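PDB 3PNZ: phosphotriesterase family protein from Listeria monocytogenes serotype 4b str. H7858, which probably hydrolyses phosphorylated sugar lactones, as a zinc-dependent lactonase of the phosphotriesterase family with an amidohydrolase fold. Local coordinates for residues K226-I240 and Y257-G271. Sequence-based numbering, arbitrary orientation.
Sequences KQVAKTGAFMSFDGI and YLVSEGFEDQILVSG
Gln266 reaches across to the turn of 229-232 and uses both NE2 hydrogens: one makes a nearly straight bond to Ala229 O (2.8 Å, 176°), on a lone pair in the carbonyl plane, the other goes to the following Ala233 O (2.8 Å), approached from above that carbonyl's plane. Both acceptors lie close to the amide plane, which fixes the rotation of the amide about the CG-CD bond, while OE1 takes a water proton. Glutamine suits the place because its long chain can tie two carbonyls across the turn through Gly232, whose positive phi an L-residue accepts poorly. Beside it Ala229 CB sits over the centre of the Phe263 ring, 3.5 Å from the centroid, a CH-pi contact that the small methyl allows. Long, flexible Lys226 suits the partly exposed rim: with CG turned opposite the backbone N (chi1 178°) and the rest extended, it carries NZ out to a salt bridge with Glu261 OE1 (2.6 Å), met from above the carboxylate plane. Deeper in, branched Leu258 fits between two groups: CD2 touches Ala229 CB, while CD1 meets Met235 CE and the Phe237 ring edge, 3.8 Å from CZ.

Strands 234-237 and 267-269 run parallel, joined by Met235 N to Gln266 O, Leu268 N to Met235 O, Phe237 N to Leu268 O and Ser270 N to Phe237 O. At the C-terminal end of strand 234-237, Ser236 OG donates to Asp238 OD2, and Asp238 OD1 is hydrogen-bonded to ND1 of the zinc ligand His215, consistent with second-shell support. With helix 248-260 as crossover, the strands form a beta-alpha-beta unit of the TIM barrel; strand 211-213 flanks strand 234-237, and helix 310-325 packs on Phe234 and Val269.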
ATOM      1  N   LYS A 226      11.590   9.907 -13.381  1.00 18.04           N
ATOM      2  CA  LYS A 226      11.166  11.236 -13.832  1.00 17.81           C
ATOM      3  C   LYS A 226       9.975  11.165 -14.794  1.00 17.15           C
ATOM      4  O   LYS A 226       9.071  12.009 -14.740  1.00 18.87           O
ATOM      5  CB  LYS A 226      12.337  11.987 -14.473  1.00 18.54           C
ATOM      6  CG  LYS A 226      11.960  13.368 -15.014  1.00 24.90           C
ATOM      7  CD  LYS A 226      13.200  14.250 -15.188  1.00 27.79           C
ATOM      8  CE  LYS A 226      12.804  15.668 -15.592  1.00 33.29           C
ATOM      9  NZ  LYS A 226      14.000  16.530 -15.808  1.00 34.63           N
ATOM     10  N   GLN A 227       9.964  10.163 -15.677  1.00 18.34           N
ATOM     11  CA  GLN A 227       8.806   9.943 -16.544  1.00 18.88           C
ATOM     12  C   GLN A 227       7.544   9.738 -15.714  1.00 19.19           C
ATOM     13  O   GLN A 227       6.487  10.295 -16.012  1.00 18.07           O
ATOM     14  CB  GLN A 227       9.002   8.715 -17.433  1.00 19.24           C
ATOM     15  CG  GLN A 227       9.943   8.871 -18.613  1.00 20.18           C
ATOM     16  CD  GLN A 227      10.085   7.545 -19.352  1.00 23.86           C
ATOM     17  OE1 GLN A 227      10.557   6.558 -18.782  1.00 24.15           O
ATOM     18  NE2 GLN A 227       9.660   7.510 -20.610  1.00 28.51           N
ATOM     19  N   VAL A 228       7.647   8.909 -14.684  1.00 15.69           N
ATOM     20  CA  VAL A 228       6.497   8.648 -13.824  1.00 15.74           C
ATOM     21  C   VAL A 228       6.112   9.910 -13.059  1.00 16.94           C
ATOM     22  O   VAL A 228       4.940  10.288 -13.009  1.00 16.22           O
ATOM     23  CB  VAL A 228       6.769   7.494 -12.848  1.00 16.32           C
ATOM     24  CG1 VAL A 228       5.627   7.338 -11.858  1.00 16.47           C
ATOM     25  CG2 VAL A 228       6.953   6.200 -13.627  1.00 16.75           C
ATOM     26  N   ALA A 229       7.104  10.559 -12.468  1.00 16.17           N
ATOM     27  CA  ALA A 229       6.843  11.733 -11.628  1.00 19.49           C
ATOM     28  C   ALA A 229       6.175  12.871 -12.399  1.00 16.54           C
ATOM     29  O   ALA A 229       5.361  13.613 -11.848  1.00 18.02           O
ATOM     30  CB  ALA A 229       8.132  12.218 -10.992  1.00 18.14           C
ATOM     31  N   LYS A 230       6.532  13.023 -13.669  1.00 15.72           N
ATOM     32  CA  LYS A 230       5.963  14.092 -14.486  1.00 18.43           C
ATOM     33  C   LYS A 230       4.447  14.013 -14.626  1.00 19.51           C
ATOM     34  O   LYS A 230       3.805  15.022 -14.924  1.00 22.25           O
ATOM     35  CB  LYS A 230       6.579  14.076 -15.887  1.00 19.67           C
ATOM     36  CG  LYS A 230       7.942  14.725 -15.988  1.00 23.58           C
ATOM     37  CD  LYS A 230       8.332  14.741 -17.466  1.00 29.66           C
ATOM     38  CE  LYS A 230       9.695  15.334 -17.719  1.00 38.18           C
ATOM     39  NZ  LYS A 230       9.958  15.312 -19.192  1.00 39.87           N
ATOM     40  N   THR A 231       3.878  12.824 -14.429  1.00 18.16           N
ATOM     41  CA  THR A 231       2.433  12.643 -14.539  1.00 20.02           C
ATOM     42  C   THR A 231       1.692  13.189 -13.325  1.00 20.46           C
ATOM     43  O   THR A 231       0.489  13.415 -13.383  1.00 21.52           O
ATOM     44  CB  THR A 231       2.034  11.161 -14.683  1.00 19.40           C
ATOM     45  OG1 THR A 231       2.274  10.472 -13.446  1.00 17.32           O
ATOM     46  CG2 THR A 231       2.787  10.494 -15.835  1.00 21.88           C
ATOM     47  N   GLY A 232       2.415  13.380 -12.226  1.00 17.36           N
ATOM     48  CA  GLY A 232       1.819  13.836 -10.986  1.00 18.28           C
ATOM     49  C   GLY A 232       1.536  12.732  -9.985  1.00 18.88           C
ATOM     50  O   GLY A 232       1.192  13.007  -8.839  1.00 17.50           O
ATOM     51  N   ALA A 233       1.695  11.476 -10.408  1.00 16.75           N
ATOM     52  CA  ALA A 233       1.512  10.340  -9.510  1.00 16.24           C
ATOM     53  C   ALA A 233       2.423  10.389  -8.288  1.00 14.79           C
ATOM     54  O   ALA A 233       3.564  10.858  -8.346  1.00 16.38           O
ATOM     55  CB  ALA A 233       1.731   9.022 -10.258  1.00 15.64           C
ATOM     56  N   PHE A 234       1.905   9.873  -7.186  1.00 15.87           N
ATOM     57  CA  PHE A 234       2.719   9.655  -6.009  1.00 16.25           C
ATOM     58  C   PHE A 234       3.585   8.427  -6.251  1.00 17.87           C
ATOM     59  O   PHE A 234       3.170   7.492  -6.938  1.00 16.27           O
ATOM     60  CB  PHE A 234       1.851   9.476  -4.765  1.00 16.15           C
ATOM     61  CG  PHE A 234       1.218  10.762  -4.286  1.00 15.98           C
ATOM     62  CD1 PHE A 234       1.856  11.551  -3.343  1.00 16.55           C
ATOM     63  CD2 PHE A 234      -0.000  11.182  -4.799  1.00 17.75           C
ATOM     64  CE1 PHE A 234       1.271  12.741  -2.898  1.00 16.27           C
ATOM     65  CE2 PHE A 234      -0.590  12.365  -4.370  1.00 19.47           C
ATOM     66  CZ  PHE A 234       0.049  13.140  -3.418  1.00 16.96           C
ATOM     67  N   MET A 235       4.781   8.443  -5.681  1.00 16.28           N
ATOM     68  CA  MET A 235       5.748   7.366  -5.901  1.00 16.46           C
ATOM     69  C   MET A 235       6.186   6.829  -4.566  1.00 16.43           C
ATOM     70  O   MET A 235       6.757   7.554  -3.746  1.00 16.32           O
ATOM     71  CB  MET A 235       6.929   7.879  -6.712  1.00 16.96           C
ATOM     72  CG  MET A 235       6.476   8.346  -8.092  1.00 18.30           C
ATOM     73  SD  MET A 235       7.796   9.089  -9.026  1.00 22.59           S
ATOM     74  CE  MET A 235       8.796   7.616  -9.344  1.00 18.23           C
ATOM     75  N   SER A 236       5.883   5.555  -4.339  1.00 17.70           N
ATOM     76  CA  SER A 236       6.103   4.933  -3.052  1.00 16.44           C
ATOM     77  C   SER A 236       7.444   4.201  -3.028  1.00 20.09           C
ATOM     78  O   SER A 236       7.669   3.258  -3.796  1.00 17.96           O
ATOM     79  CB  SER A 236       4.956   3.970  -2.725  1.00 20.26           C
ATOM     80  OG  SER A 236       5.142   3.380  -1.449  1.00 22.47           O
ATOM     81  N   PHE A 237       8.334   4.662  -2.157  1.00 17.50           N
ATOM     82  CA  PHE A 237       9.583   3.960  -1.876  1.00 17.20           C
ATOM     83  C   PHE A 237       9.335   3.135  -0.623  1.00 18.75           C
ATOM     84  O   PHE A 237       9.448   3.634   0.500  1.00 18.81           O
ATOM     85  CB  PHE A 237      10.734   4.958  -1.697  1.00 18.14           C
ATOM     86  CG  PHE A 237      11.160   5.611  -2.979  1.00 17.93           C
ATOM     87  CD1 PHE A 237      12.362   5.267  -3.593  1.00 19.20           C
ATOM     88  CD2 PHE A 237      10.345   6.552  -3.595  1.00 18.88           C
ATOM     89  CE1 PHE A 237      12.742   5.855  -4.787  1.00 18.97           C
ATOM     90  CE2 PHE A 237      10.713   7.148  -4.798  1.00 19.95           C
ATOM     91  CZ  PHE A 237      11.916   6.800  -5.397  1.00 22.38           C
ATOM     92  N   ASP A 238       8.962   1.872  -0.813  1.00 20.03           N
ATOM     93  CA  ASP A 238       8.445   1.085   0.305  1.00 19.16           C
ATOM     94  C   ASP A 238       9.272  -0.155   0.594  1.00 20.51           C
ATOM     95  O   ASP A 238       8.819  -1.070   1.281  1.00 23.70           O
ATOM     96  CB  ASP A 238       6.969   0.734   0.075  1.00 20.28           C
ATOM     97  CG  ASP A 238       6.709   0.238  -1.322  1.00 23.48           C
ATOM     98  OD1 ASP A 238       7.459  -0.651  -1.770  1.00 23.75           O
ATOM     99  OD2 ASP A 238       5.766   0.733  -1.980  1.00 21.31           O
ATOM    100  N   GLY A 239      10.495  -0.168   0.078  1.00 19.02           N
ATOM    101  CA  GLY A 239      11.429  -1.244   0.361  1.00 21.68           C
ATOM    102  C   GLY A 239      12.573  -0.821   1.270  1.00 20.76           C
ATOM    103  O   GLY A 239      13.667  -1.393   1.199  1.00 21.86           O
ATOM    104  N   ILE A 240      12.332   0.172   2.128  1.00 18.65           N
ATOM    105  CA  ILE A 240      13.347   0.622   3.071  1.00 21.06           C
ATOM    106  C   ILE A 240      13.876  -0.564   3.862  1.00 20.27           C
ATOM    107  O   ILE A 240      13.101  -1.414   4.317  1.00 22.73           O
ATOM    108  CB  ILE A 240      12.795   1.671   4.062  1.00 21.98           C
ATOM    109  CG1 ILE A 240      12.265   2.900   3.317  1.00 21.62           C
ATOM    110  CG2 ILE A 240      13.865   2.064   5.091  1.00 21.83           C
ATOM    111  CD1 ILE A 240      13.255   3.521   2.342  1.00 20.53           C
ATOM    112  N   TYR A 257      17.405  12.372  -6.008  1.00 18.26           N
ATOM    113  CA  TYR A 257      17.323  12.784  -7.412  1.00 19.66           C
ATOM    114  C   TYR A 257      15.950  13.375  -7.719  1.00 20.31           C
ATOM    115  O   TYR A 257      15.839  14.432  -8.358  1.00 20.37           O
ATOM    116  CB  TYR A 257      17.621  11.628  -8.377  1.00 20.11           C
ATOM    117  CG  TYR A 257      17.343  12.009  -9.808  1.00 18.40           C
ATOM    118  CD1 TYR A 257      18.211  12.842 -10.504  1.00 24.84           C
ATOM    119  CD2 TYR A 257      16.197  11.566 -10.456  1.00 19.75           C
ATOM    120  CE1 TYR A 257      17.955  13.215 -11.812  1.00 22.16           C
ATOM    121  CE2 TYR A 257      15.928  11.935 -11.773  1.00 19.66           C
ATOM    122  CZ  TYR A 257      16.812  12.752 -12.442  1.00 23.68           C
ATOM    123  OH  TYR A 257      16.546  13.115 -13.741  1.00 26.43           O
ATOM    124  N   LEU A 258      14.897  12.696  -7.278  1.00 18.14           N
ATOM    125  CA  LEU A 258      13.547  13.199  -7.520  1.00 17.32           C
ATOM    126  C   LEU A 258      13.354  14.545  -6.819  1.00 18.11           C
ATOM    127  O   LEU A 258      12.750  15.455  -7.388  1.00 18.86           O
ATOM    128  CB  LEU A 258      12.484  12.190  -7.080  1.00 18.34           C
ATOM    129  CG  LEU A 258      12.273  11.026  -8.064  1.00 18.37           C
ATOM    130  CD1 LEU A 258      11.426   9.930  -7.427  1.00 20.21           C
ATOM    131  CD2 LEU A 258      11.623  11.521  -9.372  1.00 19.22           C
ATOM    132  N   VAL A 259      13.888  14.678  -5.605  1.00 17.61           N
ATOM    133  CA  VAL A 259      13.816  15.968  -4.908  1.00 18.80           C
ATOM    134  C   VAL A 259      14.522  17.039  -5.735  1.00 20.86           C
ATOM    135  O   VAL A 259      13.983  18.129  -5.950  1.00 20.78           O
ATOM    136  CB  VAL A 259      14.389  15.913  -3.480  1.00 18.68           C
ATOM    137  CG1 VAL A 259      14.419  17.313  -2.857  1.00 17.83           C
ATOM    138  CG2 VAL A 259      13.569  14.969  -2.606  1.00 19.91           C
ATOM    139  N   SER A 260      15.712  16.724  -6.236  1.00 20.70           N
ATOM    140  CA  SER A 260      16.460  17.700  -7.020  1.00 22.24           C
ATOM    141  C   SER A 260      15.724  18.114  -8.299  1.00 23.52           C
ATOM    142  O   SER A 260      15.928  19.217  -8.806  1.00 24.91           O
ATOM    143  CB  SER A 260      17.875  17.187  -7.342  1.00 23.72           C
ATOM    144  OG  SER A 260      17.833  16.231  -8.389  1.00 29.34           O
ATOM    145  N   GLU A 261      14.865  17.241  -8.819  1.00 19.69           N
ATOM    146  CA  GLU A 261      14.148  17.549 -10.047  1.00 19.29           C
ATOM    147  C   GLU A 261      12.789  18.206  -9.788  1.00 20.93           C
ATOM    148  O   GLU A 261      12.035  18.470 -10.726  1.00 23.72           O
ATOM    149  CB  GLU A 261      13.993  16.290 -10.909  1.00 22.18           C
ATOM    150  CG  GLU A 261      15.321  15.786 -11.469  1.00 24.08           C
ATOM    151  CD  GLU A 261      15.857  16.678 -12.582  1.00 28.99           C
ATOM    152  OE1 GLU A 261      15.067  17.087 -13.457  1.00 28.46           O
ATOM    153  OE2 GLU A 261      17.068  16.975 -12.586  1.00 33.84           O
ATOM    154  N   GLY A 262      12.489  18.461  -8.515  1.00 20.88           N
ATOM    155  CA  GLY A 262      11.302  19.215  -8.136  1.00 21.98           C
ATOM    156  C   GLY A 262      10.085  18.391  -7.745  1.00 22.36           C
ATOM    157  O   GLY A 262       8.970  18.911  -7.693  1.00 21.33           O
ATOM    158  N   PHE A 263      10.288  17.107  -7.466  1.00 19.54           N
ATOM    159  CA  PHE A 263       9.171  16.211  -7.201  1.00 18.76           C
ATOM    160  C   PHE A 263       9.035  15.794  -5.738  1.00 17.48           C
ATOM    161  O   PHE A 263       8.414  14.776  -5.437  1.00 18.69           O
ATOM    162  CB  PHE A 263       9.286  14.963  -8.097  1.00 16.49           C
ATOM    163  CG  PHE A 263       9.282  15.276  -9.564  1.00 17.52           C
ATOM    164  CD1 PHE A 263       8.122  15.712 -10.189  1.00 19.79           C
ATOM    165  CD2 PHE A 263      10.435  15.136 -10.326  1.00 19.98           C
ATOM    166  CE1 PHE A 263       8.109  16.007 -11.554  1.00 21.37           C
ATOM    167  CE2 PHE A 263      10.425  15.424 -11.686  1.00 21.12           C
ATOM    168  CZ  PHE A 263       9.266  15.858 -12.300  1.00 23.00           C
ATOM    169  N   GLU A 264       9.585  16.581  -4.818  1.00 17.10           N
ATOM    170  CA  GLU A 264       9.576  16.174  -3.415  1.00 17.22           C
ATOM    171  C   GLU A 264       8.170  15.951  -2.854  1.00 18.46           C
ATOM    172  O   GLU A 264       7.993  15.177  -1.916  1.00 20.32           O
ATOM    173  CB  GLU A 264      10.345  17.171  -2.545  1.00 19.70           C
ATOM    174  CG  GLU A 264       9.662  18.524  -2.386  1.00 21.62           C
ATOM    175  CD  GLU A 264      10.625  19.574  -1.866  1.00 26.45           C
ATOM    176  OE1 GLU A 264      11.734  19.692  -2.433  1.00 25.15           O
ATOM    177  OE2 GLU A 264      10.283  20.271  -0.887  1.00 30.25           O
ATOM    178  N   ASP A 265       7.172  16.625  -3.420  1.00 17.43           N
ATOM    179  CA  ASP A 265       5.813  16.543  -2.895  1.00 18.17           C
ATOM    180  C   ASP A 265       5.109  15.245  -3.296  1.00 17.93           C
ATOM    181  O   ASP A 265       3.963  14.998  -2.911  1.00 18.60           O
ATOM    182  CB  ASP A 265       4.987  17.729  -3.392  1.00 19.57           C
ATOM    183  CG  ASP A 265       5.445  19.056  -2.812  1.00 27.55           C
ATOM    184  OD1 ASP A 265       6.113  19.061  -1.760  1.00 24.57           O
ATOM    185  OD2 ASP A 265       5.114  20.101  -3.417  1.00 33.06           O
ATOM    186  N   GLN A 266       5.784  14.417  -4.092  1.00 15.37           N
ATOM    187  CA  GLN A 266       5.162  13.194  -4.594  1.00 15.17           C
ATOM    188  C   GLN A 266       5.734  11.924  -3.972  1.00 18.18           C
ATOM    189  O   GLN A 266       5.271  10.820  -4.278  1.00 17.77           O
ATOM    190  CB  GLN A 266       5.266  13.125  -6.122  1.00 16.50           C
ATOM    191  CG  GLN A 266       4.325  14.101  -6.816  1.00 19.75           C
ATOM    192  CD  GLN A 266       4.725  14.387  -8.252  1.00 18.85           C
ATOM    193  OE1 GLN A 266       5.060  15.522  -8.595  1.00 19.74           O
ATOM    194  NE2 GLN A 266       4.689  13.361  -9.099  1.00 18.19           N
ATOM    195  N   ILE A 267       6.726  12.083  -3.101  1.00 15.95           N
ATOM    196  CA  ILE A 267       7.419  10.930  -2.507  1.00 15.77           C
ATOM    197  C   ILE A 267       6.734  10.391  -1.243  1.00 17.26           C
ATOM    198  O   ILE A 267       6.415  11.142  -0.314  1.00 17.96           O
ATOM    199  CB  ILE A 267       8.894  11.266  -2.230  1.00 15.50           C
ATOM    200  CG1 ILE A 267       9.594  11.575  -3.558  1.00 20.54           C
ATOM    201  CG2 ILE A 267       9.582  10.108  -1.480  1.00 16.60           C
ATOM    202  CD1 ILE A 267      10.932  12.224  -3.412  1.00 25.08           C
ATOM    203  N   LEU A 268       6.489   9.083  -1.224  1.00 16.77           N
ATOM    204  CA  LEU A 268       5.967   8.403  -0.040  1.00 16.23           C
ATOM    205  C   LEU A 268       6.970   7.341   0.372  1.00 17.35           C
ATOM    206  O   LEU A 268       7.730   6.854  -0.465  1.00 16.59           O
ATOM    207  CB  LEU A 268       4.633   7.727  -0.346  1.00 16.04           C
ATOM    208  CG  LEU A 268       3.493   8.615  -0.843  1.00 14.71           C
ATOM    209  CD1 LEU A 268       2.306   7.752  -1.267  1.00 16.79           C
ATOM    210  CD2 LEU A 268       3.114   9.615   0.245  1.00 15.36           C
ATOM    211  N   VAL A 269       6.964   6.977   1.653  1.00 19.00           N
ATOM    212  CA  VAL A 269       7.956   6.046   2.197  1.00 18.59           C
ATOM    213  C   VAL A 269       7.313   5.025   3.130  1.00 20.25           C
ATOM    214  O   VAL A 269       6.427   5.351   3.924  1.00 21.55           O
ATOM    215  CB  VAL A 269       9.083   6.796   2.968  1.00 20.11           C
ATOM    216  CG1 VAL A 269      10.070   5.803   3.588  1.00 19.74           C
ATOM    217  CG2 VAL A 269       9.809   7.775   2.042  1.00 18.37           C
ATOM    218  N   SER A 270       7.745   3.774   3.018  1.00 17.46           N
ATOM    219  CA  SER A 270       7.275   2.729   3.918  1.00 17.16           C
ATOM    220  C   SER A 270       8.224   1.530   3.847  1.00 19.59           C
ATOM    221  O   SER A 270       9.249   1.592   3.167  1.00 17.74           O
ATOM    222  CB  SER A 270       5.846   2.318   3.561  1.00 17.71           C
ATOM    223  OG  SER A 270       5.061   2.159   4.736  1.00 20.00           O
ATOM    224  N   GLY A 271       7.880   0.452   4.545  1.00 19.75           N
ATOM    225  CA  GLY A 271       8.747  -0.712   4.634  1.00 19.86           C
ATOM    226  C   GLY A 271       8.155  -1.982   4.064  1.00 21.89           C
ATOM    227  O   GLY A 271       8.836  -3.012   3.986  1.00 22.14           O
TER
HETATM  228  O   HOH W   1       4.382  16.678 -11.025  1.00 32.88           O